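Side-chain contacts in exodeoxyribonuclease (Neisseria meningitidis, PDB 2JC5), which probably cleaves DNA at abasic sites as a metal-dependent AP endonuclease of the ExoA family, a phosphodiesterase of base-excision repair: residues E242-D246 with H247-V251; G187-M191 with W192-Y196; L37-E41 with A42-A46. One frame throughout, in Å; residues are numbered along the deposited sequence.

The three contacts show how an enzyme of the DNase I-like family joins its strands and helices with short local turns. Along the chain contact 3 comes first, then contact 2, then contact 1. Contacts 1 and 3 both belong to loops of the six-stranded sheet, the former leading into strand 250-254 and the latter following strand 31-35; their centres lie about 20 Å apart. Contact 2 starts on strand 189-190 of the other sheet; its centre is likewise about 20 Å from that of contact 1, which it touches where Leu250 packs on Trp192. Contacts 2 and 3, whose centres are about 33 Å apart, lie on opposite sides of the chain's centre. Contact 1 alone carries predicted catalytic residues.

Contact 1. Residues E242-D246 with H247-V251; sequences EKFSD and HAPLV
His247 and Asp246, together with Pro249 and Phe244, carry this turn between two short runs of one continuous chain. The Asp246 carboxylate and the His247 imidazole lie side by side and point the same way, yet their planes are almost perpendicular, 85° apart. The carboxylate meets the ring at its edge: Asp246 OD1 lies 3.3 Å from His247 CD2, near the ring plane. Asp246 reaches this place because CG sits between the backbone N and the carbonyl carbon (chi1 52°). Its other oxygen, OD2, is bonded to Trp204 NE1, while ND1 of the imidazole is bonded to Asp221 OD2, so each group has a partner of its own that helps fix its orientation.

Ser245 OG holds the turn through the backbone. It accepts the N-H of His247 at 3.1 Å in a nearly straight bond (166°), and is also bonded to the carbonyl of Asn8. Water 1 also ties the loop together, donating to His247 O at 2.7 Å and accepting from Phe244 N. Lys243 bends at its second torsion and brings NZ weakly onto Ser245 O, at 2.9 Å.

The apolar part is simple. Pro249 CG comes to the edge of the Phe244 ring, near its plane, 4.1 Å from CD2, and the two side chains cross at about a right angle. Tyr23 touches both.

Asp246 is a manganese and magnesium ligand in structures of this protein; here it does not coordinate the magnesium ion, which is bound by Asn10 and Glu36 about 4 Å from its side chain at the nearest atoms. His247, predicted to be a catalytic proton acceptor, forms with Asp221, not with Asp246, the His-Asp pair characteristic of the active site of DNase I-like nucleases.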
loop_
_atom_site.group_PDB
_atom_site.type_symbol
_atom_site.label_atom_id
_atom_site.label_comp_id
_atom_site.label_asym_id
_atom_site.label_seq_id
_atom_site.Cartn_x
_atom_site.Cartn_y
_atom_site.Cartn_z
ATOM N N GLU A 242 9.155 14.052 8.029
ATOM C CA GLU A 242 7.938 14.845 8.085
ATOM C C GLU A 242 6.790 13.880 8.303
ATOM O O GLU A 242 6.928 12.695 8.013
ATOM C CB GLU A 242 7.687 15.588 6.776
ATOM C CG GLU A 242 8.819 16.455 6.261
ATOM C CD GLU A 242 8.587 16.793 4.804
ATOM O OE1 GLU A 242 7.787 17.706 4.538
ATOM O OE2 GLU A 242 9.149 16.095 3.922
ATOM N N LYS A 243 5.669 14.404 8.784
ATOM C CA LYS A 243 4.478 13.619 9.086
ATOM C C LYS A 243 3.310 14.135 8.262
ATOM O O LYS A 243 2.909 15.304 8.410
ATOM C CB LYS A 243 4.168 13.718 10.578
ATOM C CG LYS A 243 3.024 12.840 11.055
ATOM C CD LYS A 243 3.428 11.396 11.064
ATOM C CE LYS A 243 2.555 10.531 11.989
ATOM N NZ LYS A 243 2.554 9.166 11.440
ATOM N N PHE A 244 2.779 13.267 7.392
ATOM C CA PHE A 244 1.728 13.623 6.436
ATOM C C PHE A 244 0.403 12.956 6.709
ATOM O O PHE A 244 -0.599 13.288 6.070
ATOM C CB PHE A 244 2.122 13.162 5.027
ATOM C CG PHE A 244 3.491 13.587 4.597
ATOM C CD1 PHE A 244 3.826 14.919 4.539
ATOM C CD2 PHE A 244 4.432 12.661 4.196
ATOM C CE1 PHE A 244 5.086 15.314 4.103
ATOM C CE2 PHE A 244 5.689 13.059 3.782
ATOM C CZ PHE A 244 6.010 14.398 3.734
ATOM N N SER A 245 0.401 12.005 7.635
ATOM C CA SER A 245 -0.643 11.024 7.724
ATOM C C SER A 245 -0.409 10.238 9.010
ATOM O O SER A 245 0.659 10.377 9.623
ATOM C CB SER A 245 -0.538 10.073 6.517
ATOM O OG SER A 245 -1.345 8.932 6.647
ATOM N N ASP A 246 -1.365 9.398 9.393
ATOM C CA ASP A 246 -1.122 8.439 10.487
ATOM C C ASP A 246 -0.201 7.299 10.067
ATOM O O ASP A 246 0.357 6.634 10.931
ATOM C CB ASP A 246 -2.413 7.911 11.147
ATOM C CG ASP A 246 -3.411 7.351 10.183
ATOM O OD1 ASP A 246 -3.273 7.515 8.958
ATOM O OD2 ASP A 246 -4.358 6.741 10.701
ATOM N N HIS A 247 -0.012 7.116 8.756
ATOM C CA HIS A 247 1.000 6.207 8.240
ATOM C C HIS A 247 2.225 6.993 7.816
ATOM O O HIS A 247 2.143 8.203 7.569
ATOM C CB HIS A 247 0.520 5.481 6.989
ATOM C CG HIS A 247 -0.677 4.610 7.192
ATOM N ND1 HIS A 247 -0.628 3.229 7.129
ATOM C CD2 HIS A 247 -1.962 4.925 7.474
ATOM C CE1 HIS A 247 -1.839 2.739 7.334
ATOM N NE2 HIS A 247 -2.669 3.746 7.544
ATOM N N ALA A 248 3.357 6.292 7.737
ATOM C CA ALA A 248 4.580 6.824 7.119
ATOM C C ALA A 248 4.777 6.217 5.726
ATOM O O ALA A 248 4.492 5.034 5.521
ATOM C CB ALA A 248 5.795 6.513 8.001
ATOM N N PRO A 249 5.292 7.004 4.761
ATOM C CA PRO A 249 5.607 6.429 3.449
ATOM C C PRO A 249 6.662 5.347 3.509
ATOM O O PRO A 249 7.651 5.482 4.225
ATOM C CB PRO A 249 6.120 7.632 2.650
ATOM C CG PRO A 249 5.496 8.788 3.309
ATOM C CD PRO A 249 5.510 8.453 4.777
ATOM N N LEU A 250 6.430 4.280 2.751
ATOM C CA LEU A 250 7.354 3.171 2.595
ATOM C C LEU A 250 8.032 3.293 1.244
ATOM O O LEU A 250 7.378 3.244 0.214
ATOM C CB LEU A 250 6.596 1.846 2.708
ATOM C CG LEU A 250 7.360 0.563 2.397
ATOM C CD1 LEU A 250 8.542 0.357 3.370
ATOM C CD2 LEU A 250 6.397 -0.609 2.384
ATOM N N VAL A 251 9.353 3.504 1.268
ATOM C CA VAL A 251 10.115 3.784 0.064
ATOM C C VAL A 251 11.044 2.626 -0.227
ATOM O O VAL A 251 11.806 2.214 0.645
ATOM C CB VAL A 251 10.964 5.052 0.269
ATOM C CG1 VAL A 251 11.747 5.402 -1.024
ATOM C CG2 VAL A 251 10.107 6.226 0.773
HETATM O O HOH W 1 3.499 10.490 7.123
#

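Contact 2. Residues G187-M191 with W192-Y196; sequences GWTDM and WRTLY
Asp190 and Thr194 mark the first turn of a helix, with Asp190 at the N-cap position where strand 189-190 runs into helix 191-195. Two backbone bonds set the helical spacing. Thr194 N reaches Asp190 O at 3.0 Å, and Leu195 N reaches Met191 O at 2.9 Å.

Water serves the cap as well. Water 2 donates to Asp190 OD1 and accepts from Trp192 N, linking the capping side chain to the helix start through a solvent molecule. Water 3 takes the N-H of Asp190 and lies 2.9 Å from Thr194 OG1.

The charged side chains run side by side, the Asp190 carboxylate touching Arg193 through the aliphatic CB, which OD2 approaches to 3.6 Å. Their charged groups are apart and serve other partners: Asp190 is in a salt bridge with Arg219, and Arg193 with Asp158. The arginine side chain also brings NH1 weakly to Tyr196 O.

The apolar contact is made by Met191. Bent at its second and third torsions, it turns its methyl CE forward along the helix to lie 4.1 Å from Leu195 CG, and at a similar distance from Thr194 CG2. Beyond it, Ala233 and Val252 receive the same side chain.

Two threonines close the contact, crossing at about a right angle. Thr189 places its methyl CG2 anti to the backbone N (OG1 then having chi1 -65°), and this methyl meets Thr194 OG1 at 3.3 Å.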
loop_
_atom_site.group_PDB
_atom_site.type_symbol
_atom_site.label_atom_id
_atom_site.label_comp_id
_atom_site.label_asym_id
_atom_site.label_seq_id
_atom_site.Cartn_x
_atom_site.Cartn_y
_atom_site.Cartn_z
ATOM N N GLY A 187 4.743 -17.323 -2.895
ATOM C CA GLY A 187 6.109 -16.932 -3.227
ATOM C C GLY A 187 6.316 -15.448 -3.461
ATOM O O GLY A 187 7.312 -15.039 -4.073
ATOM N N TRP A 188 5.380 -14.628 -2.986
ATOM C CA TRP A 188 5.628 -13.177 -2.964
ATOM C C TRP A 188 6.671 -12.828 -1.901
ATOM O O TRP A 188 6.755 -13.478 -0.854
ATOM C CB TRP A 188 4.343 -12.396 -2.709
ATOM C CG TRP A 188 3.384 -12.444 -3.850
ATOM C CD1 TRP A 188 2.446 -13.392 -4.085
ATOM C CD2 TRP A 188 3.303 -11.520 -4.922
ATOM N NE1 TRP A 188 1.766 -13.111 -5.237
ATOM C CE2 TRP A 188 2.280 -11.965 -5.781
ATOM C CE3 TRP A 188 3.994 -10.356 -5.245
ATOM C CZ2 TRP A 188 1.914 -11.271 -6.928
ATOM C CZ3 TRP A 188 3.625 -9.663 -6.396
ATOM C CH2 TRP A 188 2.599 -10.127 -7.215
ATOM N N THR A 189 7.459 -11.789 -2.169
ATOM C CA THR A 189 8.470 -11.320 -1.226
ATOM C C THR A 189 7.954 -10.081 -0.511
ATOM O O THR A 189 7.605 -9.099 -1.152
ATOM C CB THR A 189 9.792 -10.980 -1.958
ATOM O OG1 THR A 189 10.343 -12.175 -2.516
ATOM C CG2 THR A 189 10.832 -10.346 -1.029
ATOM N N ASP A 190 7.977 -10.120 0.821
ATOM C CA ASP A 190 7.692 -8.969 1.664
ATOM C C ASP A 190 8.989 -8.172 1.670
ATOM O O ASP A 190 9.959 -8.532 2.339
ATOM C CB ASP A 190 7.280 -9.500 3.049
ATOM C CG ASP A 190 7.118 -8.432 4.077
ATOM O OD1 ASP A 190 7.464 -7.260 3.800
ATOM O OD2 ASP A 190 6.626 -8.793 5.183
ATOM N N MET A 191 9.025 -7.099 0.898
ATOM C CA MET A 191 10.310 -6.502 0.551
ATOM C C MET A 191 11.046 -5.963 1.770
ATOM O O MET A 191 12.265 -6.144 1.899
ATOM C CB MET A 191 10.147 -5.408 -0.498
ATOM C CG MET A 191 11.362 -5.240 -1.381
ATOM S SD MET A 191 11.821 -6.707 -2.359
ATOM C CE MET A 191 13.247 -7.389 -1.486
ATOM N N TRP A 192 10.316 -5.300 2.665
ATOM C CA TRP A 192 10.930 -4.745 3.857
ATOM C C TRP A 192 11.571 -5.838 4.714
ATOM O O TRP A 192 12.724 -5.732 5.154
ATOM C CB TRP A 192 9.913 -3.987 4.723
ATOM C CG TRP A 192 10.561 -3.457 5.954
ATOM C CD1 TRP A 192 10.632 -4.052 7.174
ATOM C CD2 TRP A 192 11.336 -2.252 6.044
ATOM N NE1 TRP A 192 11.381 -3.268 8.040
ATOM C CE2 TRP A 192 11.819 -2.158 7.370
ATOM C CE3 TRP A 192 11.656 -1.234 5.137
ATOM C CZ2 TRP A 192 12.581 -1.093 7.808
ATOM C CZ3 TRP A 192 12.415 -0.174 5.583
ATOM C CH2 TRP A 192 12.886 -0.118 6.905
ATOM N N ARG A 193 10.811 -6.894 4.975
ATOM C CA ARG A 193 11.267 -7.929 5.904
ATOM C C ARG A 193 12.418 -8.702 5.300
ATOM O O ARG A 193 13.303 -9.163 6.022
ATOM C CB ARG A 193 10.115 -8.859 6.253
ATOM C CG ARG A 193 10.427 -9.942 7.236
ATOM C CD ARG A 193 11.001 -9.456 8.525
ATOM N NE ARG A 193 10.137 -8.511 9.221
ATOM C CZ ARG A 193 10.491 -7.306 9.660
ATOM N NH1 ARG A 193 11.709 -6.810 9.476
ATOM N NH2 ARG A 193 9.586 -6.562 10.298
ATOM N N THR A 194 12.429 -8.825 3.975
ATOM C CA THR A 194 13.514 -9.509 3.296
ATOM C C THR A 194 14.782 -8.679 3.318
ATOM O O THR A 194 15.878 -9.210 3.568
ATOM C CB THR A 194 13.087 -9.919 1.877
ATOM O OG1 THR A 194 12.127 -10.973 1.996
ATOM C CG2 THR A 194 14.260 -10.433 1.061
ATOM N N LEU A 195 14.657 -7.384 3.054
ATOM C CA LEU A 195 15.817 -6.485 3.096
ATOM C C LEU A 195 16.420 -6.362 4.498
ATOM O O LEU A 195 17.644 -6.312 4.635
ATOM C CB LEU A 195 15.456 -5.073 2.601
ATOM C CG LEU A 195 15.282 -4.918 1.094
ATOM C CD1 LEU A 195 14.642 -3.602 0.738
ATOM C CD2 LEU A 195 16.640 -5.072 0.386
ATOM N N TYR A 196 15.556 -6.266 5.515
ATOM C CA TYR A 196 15.972 -5.941 6.883
ATOM C C TYR A 196 15.288 -6.884 7.874
ATOM O O TYR A 196 14.342 -6.509 8.550
ATOM C CB TYR A 196 15.612 -4.484 7.203
ATOM C CG TYR A 196 16.153 -3.513 6.190
ATOM C CD1 TYR A 196 17.512 -3.450 5.923
ATOM C CD2 TYR A 196 15.311 -2.689 5.462
ATOM C CE1 TYR A 196 18.025 -2.564 4.961
ATOM C CE2 TYR A 196 15.806 -1.816 4.503
ATOM C CZ TYR A 196 17.164 -1.750 4.252
ATOM O OH TYR A 196 17.634 -0.866 3.299
HETATM O O HOH W 2 7.267 -4.683 2.651
HETATM O O HOH W 3 9.525 -12.124 2.250
#

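Contact 3. Residues L37-E41 with A42-A46; sequences LKAQE and ADLSA
Asp43 folds back on Gln40 to close a short turn, and hydrogen bonds hold it. Asp43 OD2 accepts the backbone N-H of Gln40 at 2.9 Å in a fairly straight bond, met on the anti side of the carboxylate and 15° out of its plane. In return Asp43 N donates to Gln40 O at 2.9 Å, so the two residues grip each other in both directions. One step later Leu44 N reaches Glu41 O at 3.1 Å, giving the tight i to i+3 spacing of a 3-10 turn.

The carboxylate can reach back because Asp43 CG stands anti to its own carbonyl carbon and beside its backbone N (chi1 -54°). The Gln40 side chain runs alongside it, pointing the same way, with the amide and carboxylate planes only 10° apart. Water 4 lies near both ends, 3.0 Å from Gln40 OE1, while Gln40 NE2 is bonded to Ala61 O. Water 5 donates to the carbonyls of both Glu41 and Leu44, bridging the end of the turn.

The apolar contact is between Ala39 CB and Leu44 CD2, 3.8 Å apart; the same methyl of Ala39 also touches Asp43 CB.

The loop lies between strand 31-35 and helix 46-49. Leu44 packs on Ile12 and Ala39 on Arg13, both of helix 12-17, while in the conformer given, and so with some doubt, Glu41 OE1 is hydrogen-bonded to Trp58 NE1 of strand 55-59, one of the two outermost strands of the six-stranded sheet.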
loop_
_atom_site.group_PDB
_atom_site.type_symbol
_atom_site.label_atom_id
_atom_site.label_comp_id
_atom_site.label_asym_id
_atom_site.label_seq_id
_atom_site.Cartn_x
_atom_site.Cartn_y
_atom_site.Cartn_z
ATOM N N LEU A 37 -7.601 8.153 -0.409
ATOM C CA LEU A 37 -7.799 9.496 -0.937
ATOM C C LEU A 37 -8.833 10.277 -0.100
ATOM O O LEU A 37 -8.710 11.487 0.080
ATOM C CB LEU A 37 -8.319 9.444 -2.355
ATOM C CG LEU A 37 -7.393 8.810 -3.403
ATOM C CD1 LEU A 37 -8.119 8.621 -4.767
ATOM C CD2 LEU A 37 -6.124 9.631 -3.531
ATOM N N LYS A 38 -9.856 9.578 0.373
ATOM C CA LYS A 38 -11.018 10.192 1.052
ATOM C C LYS A 38 -11.614 11.293 0.176
ATOM O O LYS A 38 -11.992 12.357 0.674
ATOM C CB LYS A 38 -10.687 10.789 2.436
ATOM C CG LYS A 38 -10.254 9.833 3.539
ATOM C CD LYS A 38 -10.260 10.589 4.898
ATOM C CE LYS A 38 -9.844 9.744 6.065
ATOM N NZ LYS A 38 -10.143 10.465 7.324
ATOM N N ALA A 39 -11.695 11.028 -1.122
ATOM C CA ALA A 39 -12.078 12.033 -2.103
ATOM C C ALA A 39 -12.609 11.300 -3.310
ATOM O O ALA A 39 -12.110 10.222 -3.640
ATOM C CB ALA A 39 -10.868 12.910 -2.498
ATOM N N GLN A 40 -13.636 11.862 -3.940
ATOM C CA GLN A 40 -14.078 11.417 -5.252
ATOM C C GLN A 40 -13.437 12.277 -6.328
ATOM O O GLN A 40 -12.796 13.276 -6.029
ATOM C CB GLN A 40 -15.587 11.479 -5.315
ATOM C CG GLN A 40 -16.191 10.594 -4.260
ATOM C CD GLN A 40 -17.664 10.680 -4.203
ATOM O OE1 GLN A 40 -18.247 11.761 -4.308
ATOM N NE2 GLN A 40 -18.300 9.526 -4.009
ATOM N N GLU A 41 -13.604 11.893 -7.586
ATOM C CA GLU A 41 -12.919 12.594 -8.666
ATOM C C GLU A 41 -13.230 14.095 -8.666
ATOM O O GLU A 41 -12.332 14.920 -8.853
ATOM C CB GLU A 41 -13.246 11.952 -10.012
ATOM C CG GLU A 41 -12.377 12.435 -11.159
ATOM C CD GLU A 41 -12.474 11.555 -12.395
ATOM O OE1 GLU A 41 -12.528 10.299 -12.269
ATOM O OE2 GLU A 41 -12.474 12.136 -13.502
ATOM N N ALA A 42 -14.486 14.437 -8.385
ATOM C CA ALA A 42 -14.916 15.832 -8.331
ATOM C C ALA A 42 -14.198 16.662 -7.271
ATOM O O ALA A 42 -14.152 17.888 -7.370
ATOM C CB ALA A 42 -16.433 15.909 -8.110
ATOM N N ASP A 43 -13.662 15.996 -6.248
ATOM C CA ASP A 43 -12.957 16.652 -5.148
ATOM C C ASP A 43 -11.465 16.799 -5.369
ATOM O O ASP A 43 -10.794 17.476 -4.584
ATOM C CB ASP A 43 -13.112 15.845 -3.847
ATOM C CG ASP A 43 -14.538 15.560 -3.491
ATOM O OD1 ASP A 43 -15.355 16.501 -3.409
ATOM O OD2 ASP A 43 -14.846 14.381 -3.211
ATOM N N LEU A 44 -10.936 16.142 -6.395
ATOM C CA LEU A 44 -9.504 16.158 -6.635
ATOM C C LEU A 44 -9.115 17.384 -7.445
ATOM O O LEU A 44 -9.676 17.624 -8.511
ATOM C CB LEU A 44 -9.067 14.922 -7.412
ATOM C CG LEU A 44 -9.310 13.557 -6.773
ATOM C CD1 LEU A 44 -8.970 12.450 -7.761
ATOM C CD2 LEU A 44 -8.559 13.363 -5.449
ATOM N N SER A 45 -8.138 18.122 -6.939
ATOM C CA SER A 45 -7.561 19.229 -7.681
ATOM C C SER A 45 -6.632 18.674 -8.761
ATOM O O SER A 45 -6.271 17.489 -8.746
ATOM C CB SER A 45 -6.813 20.159 -6.729
ATOM O OG SER A 45 -7.674 20.659 -5.715
ATOM N N ALA A 46 -6.231 19.530 -9.702
ATOM C CA ALA A 46 -5.334 19.112 -10.764
ATOM C C ALA A 46 -4.047 18.504 -10.203
ATOM O O ALA A 46 -3.523 17.530 -10.752
ATOM C CB ALA A 46 -5.008 20.313 -11.675
HETATM O O HOH W 4 -17.739 14.662 -4.066
HETATM O O HOH W 5 -11.922 17.184 -10.416
#